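Local coordinates for histidine kinase (Synechocystis sp., PDB 5DFY), which is a cyanobacteriochrome photoreceptor, here its phycocyanobilin-binding GAF domain, and probably passes the light signal on by ATP-dependent phosphorylation of a histidine, at residues Asp141-Arg145 / Phe146-Ala150. Residues are numbered along the deposited sequence; the frame is centred on the assembly and turned at random.
Sequences DNLRR and FEIRA. With CYC (phycocyanobilin), chain B.
Leu-143 and Ile-148 are joined through their backbones where helix 137-145 ends in a Schellman motif: Ile-148 N donates to Leu-143 O at 2.9 Å, and Glu-147 N to Arg-144 O. Glu-147 supplies the positive phi that turns the chain out of the helix, a place more often filled by glycine. One residue earlier, Phe-146 N still makes the helical bond to Asn-142 O (3.0 Å), with a weak second one to Leu-143 O.

Apolar contact accompanies the turn. Leu-143 CD2 meets Ile-148 CG2 at 3.9 Å, two branched chains crossing at an angle; both are buried, as suits their apolar character, and Ile-148 continues onto Tyr-169 of strand 161-170.

The flat groups form a second cluster. Arg-145 lies alongside Phe-146 because its CG stands opposite the backbone N (chi1 171°) and its chain is extended from CG to NE. Phe-146 CZ sits over the centre of the guanidinium, 3.5 Å from Arg-145 CZ, the two planes inclined by 38°. A flat aromatic ring suits this site, since it can cover the guanidinium while also meeting Trp-106 and touching Pro-104. Replacing Phe-146 with an alanine removes the ring, which is likely to open a gap beside Trp-106 and leave the Arg-145 guanidinium, though still hydrogen-bonded, without this cover on one face.

The polar chain leads to the chromophore. Arg-145 NH1 donates to Asn-142 OD1 (2.9 Å), which lies in the guanidinium plane, although the donor stands above the amide carbonyl plane; NH1 also bonds Leu-105 O. Asn-142 suits this place because its amide can accept from arginine and donate to the bilin: ND2 reaches phycocyanobilin OC at 2.7 Å, with an N-H...O angle of 165°. Thus Arg-145 is a second-shell residue that helps fix the amide's rotation, presenting ND2 to the bilin carbonyl, while the positive charge probably polarises the amide and strengthens its donor.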
loop_
_atom_site.group_PDB
_atom_site.type_symbol
_atom_site.label_atom_id
_atom_site.label_comp_id
_atom_site.label_asym_id
_atom_site.label_seq_id
_atom_site.Cartn_x
_atom_site.Cartn_y
_atom_site.Cartn_z
ATOM N N ASP A 141 -18.911 25.436 13.403
ATOM C CA ASP A 141 -18.101 26.502 13.976
ATOM C C ASP A 141 -16.662 26.354 13.530
ATOM O O ASP A 141 -15.996 27.346 13.237
ATOM C CB ASP A 141 -18.171 26.511 15.506
ATOM C CG ASP A 141 -19.545 26.926 16.036
ATOM O OD1 ASP A 141 -20.333 27.545 15.280
ATOM O OD2 ASP A 141 -19.830 26.631 17.220
ATOM N N ASN A 142 -16.167 25.120 13.475
ATOM C CA ASN A 142 -14.796 24.921 13.053
ATOM C C ASN A 142 -14.646 25.144 11.558
ATOM O O ASN A 142 -13.631 25.664 11.122
ATOM C CB ASN A 142 -14.299 23.528 13.443
ATOM C CG ASN A 142 -13.519 23.541 14.744
ATOM O OD1 ASN A 142 -12.991 24.575 15.155
ATOM N ND2 ASN A 142 -13.440 22.392 15.397
ATOM N N LEU A 143 -15.651 24.766 10.776
ATOM C CA LEU A 143 -15.612 25.026 9.340
ATOM C C LEU A 143 -15.516 26.531 9.094
ATOM O O LEU A 143 -14.674 26.983 8.318
ATOM C CB LEU A 143 -16.824 24.424 8.643
ATOM C CG LEU A 143 -16.831 22.881 8.637
ATOM C CD1 LEU A 143 -18.219 22.329 8.403
ATOM C CD2 LEU A 143 -15.878 22.360 7.559
ATOM N N ARG A 144 -16.366 27.307 9.759
ATOM C CA ARG A 144 -16.307 28.764 9.635
ATOM C C ARG A 144 -14.971 29.335 10.092
ATOM O O ARG A 144 -14.404 30.223 9.449
ATOM C CB ARG A 144 -17.444 29.395 10.442
ATOM C CG ARG A 144 -18.795 29.098 9.890
ATOM C CD ARG A 144 -19.845 29.515 10.901
ATOM N NE ARG A 144 -21.161 29.555 10.299
ATOM C CZ ARG A 144 -22.270 29.820 10.976
ATOM N NH1 ARG A 144 -22.211 30.044 12.277
ATOM N NH2 ARG A 144 -23.435 29.843 10.350
ATOM N N ARG A 145 -14.454 28.815 11.200
ATOM C CA ARG A 145 -13.187 29.273 11.755
ATOM C C ARG A 145 -12.053 29.109 10.745
ATOM O O ARG A 145 -11.158 29.953 10.636
ATOM C CB ARG A 145 -12.896 28.495 13.050
ATOM C CG ARG A 145 -11.547 28.678 13.669
ATOM C CD ARG A 145 -11.425 27.708 14.869
ATOM N NE ARG A 145 -10.042 27.526 15.289
ATOM C CZ ARG A 145 -9.539 26.405 15.803
ATOM N NH1 ARG A 145 -10.294 25.323 15.963
ATOM N NH2 ARG A 145 -8.258 26.363 16.143
ATOM N N PHE A 146 -12.101 28.012 9.991
ATOM C CA PHE A 146 -11.081 27.733 8.997
ATOM C C PHE A 146 -11.452 28.251 7.604
ATOM O O PHE A 146 -10.789 27.945 6.614
ATOM C CB PHE A 146 -10.806 26.230 8.983
ATOM C CG PHE A 146 -10.212 25.732 10.285
ATOM C CD1 PHE A 146 -9.217 26.453 10.934
ATOM C CD2 PHE A 146 -10.659 24.573 10.864
ATOM C CE1 PHE A 146 -8.691 26.005 12.128
ATOM C CE2 PHE A 146 -10.135 24.133 12.057
ATOM C CZ PHE A 146 -9.154 24.834 12.677
ATOM N N GLU A 147 -12.468 29.100 7.536
ATOM C CA GLU A 147 -12.901 29.756 6.302
ATOM C C GLU A 147 -13.239 28.725 5.210
ATOM O O GLU A 147 -12.908 28.898 4.044
ATOM C CB GLU A 147 -11.848 30.764 5.802
ATOM C CG GLU A 147 -12.468 31.807 4.884
ATOM C CD GLU A 147 -11.545 32.960 4.524
ATOM O OE1 GLU A 147 -10.311 32.877 4.721
ATOM O OE2 GLU A 147 -12.062 33.980 4.027
ATOM N N ILE A 148 -13.924 27.663 5.614
ATOM C CA ILE A 148 -14.337 26.609 4.698
ATOM C C ILE A 148 -15.810 26.801 4.344
ATOM O O ILE A 148 -16.677 26.643 5.199
ATOM C CB ILE A 148 -14.138 25.215 5.319
ATOM C CG1 ILE A 148 -12.643 24.964 5.574
ATOM C CG2 ILE A 148 -14.672 24.164 4.368
ATOM C CD1 ILE A 148 -12.347 23.767 6.482
ATOM N N ARG A 149 -16.095 27.165 3.100
ATOM C CA ARG A 149 -17.469 27.281 2.635
ATOM C C ARG A 149 -17.940 26.012 1.936
ATOM O O ARG A 149 -19.126 25.710 1.925
ATOM C CB ARG A 149 -17.612 28.460 1.686
ATOM C CG ARG A 149 -19.037 28.696 1.181
ATOM C CD ARG A 149 -19.993 29.091 2.317
ATOM N NE ARG A 149 -21.337 29.238 1.787
ATOM C CZ ARG A 149 -21.767 30.320 1.142
ATOM N NH1 ARG A 149 -20.975 31.377 0.975
ATOM N NH2 ARG A 149 -22.999 30.345 0.662
ATOM N N ALA A 150 -17.001 25.300 1.314
ATOM C CA ALA A 150 -17.293 24.060 0.572
ATOM C C ALA A 150 -16.069 23.181 0.719
ATOM O O ALA A 150 -14.968 23.705 0.760
ATOM C CB ALA A 150 -17.565 24.320 -0.895
HETATM C CHA CYC B . -18.069 15.009 10.912
HETATM N NA CYC B . -15.770 16.082 10.815
HETATM C C1A CYC B . -16.890 15.266 10.327
HETATM C C2A CYC B . -16.482 14.751 8.977
HETATM C C3A CYC B . -15.161 15.245 8.663
HETATM C C4A CYC B . -14.729 16.077 9.797
HETATM C CMA CYC B . -14.404 14.928 7.400
HETATM C CAA CYC B . -17.323 13.798 8.147
HETATM C CBA CYC B . -16.991 12.434 8.791
HETATM C CGA CYC B . -17.750 11.221 8.255
HETATM O O1A CYC B . -18.769 11.401 7.552
HETATM O O2A CYC B . -17.383 10.027 8.532
HETATM C CHB CYC B . -13.439 16.779 10.045
HETATM N NB CYC B . -13.040 17.644 7.723
HETATM C C1B CYC B . -12.636 17.234 9.098
HETATM C C2B CYC B . -11.192 17.454 9.240
HETATM C C3B CYC B . -10.697 17.978 8.038
HETATM C C4B CYC B . -11.806 18.140 7.072
HETATM C CMB CYC B . -10.423 17.145 10.506
HETATM C CAB CYC B . -9.251 18.353 7.739
HETATM C CBB CYC B . -8.673 17.412 6.693
HETATM O OB CYC B . -11.786 18.562 5.940
HETATM N NC CYC B . -16.266 18.460 14.785
HETATM C C1C CYC B . -15.696 19.435 15.291
HETATM C C2C CYC B . -16.367 19.742 16.844
HETATM C C3C CYC B . -16.915 18.611 17.200
HETATM C C4C CYC B . -17.326 17.937 15.788
HETATM C CMC CYC B . -15.276 20.337 17.806
HETATM C CAC CYC B . -18.201 18.667 18.196
HETATM C CBC CYC B . -17.719 19.018 19.585
HETATM O OC CYC B . -14.801 20.095 14.801
HETATM C CHD CYC B . -18.298 17.031 15.605
HETATM N ND CYC B . -17.726 16.204 13.231
HETATM C C1D CYC B . -18.568 16.355 14.299
HETATM C C2D CYC B . -19.773 15.781 14.013
HETATM C C3D CYC B . -19.689 15.253 12.766
HETATM C C4D CYC B . -18.410 15.517 12.283
HETATM C CMD CYC B . -20.948 15.755 14.981
HETATM C CAD CYC B . -20.779 14.514 12.033
HETATM C CBD CYC B . -21.481 15.428 11.050
HETATM C CGD CYC B . -22.233 16.512 11.803
HETATM O O1D CYC B . -21.843 17.710 11.777
HETATM O O2D CYC B . -23.262 16.228 12.476
#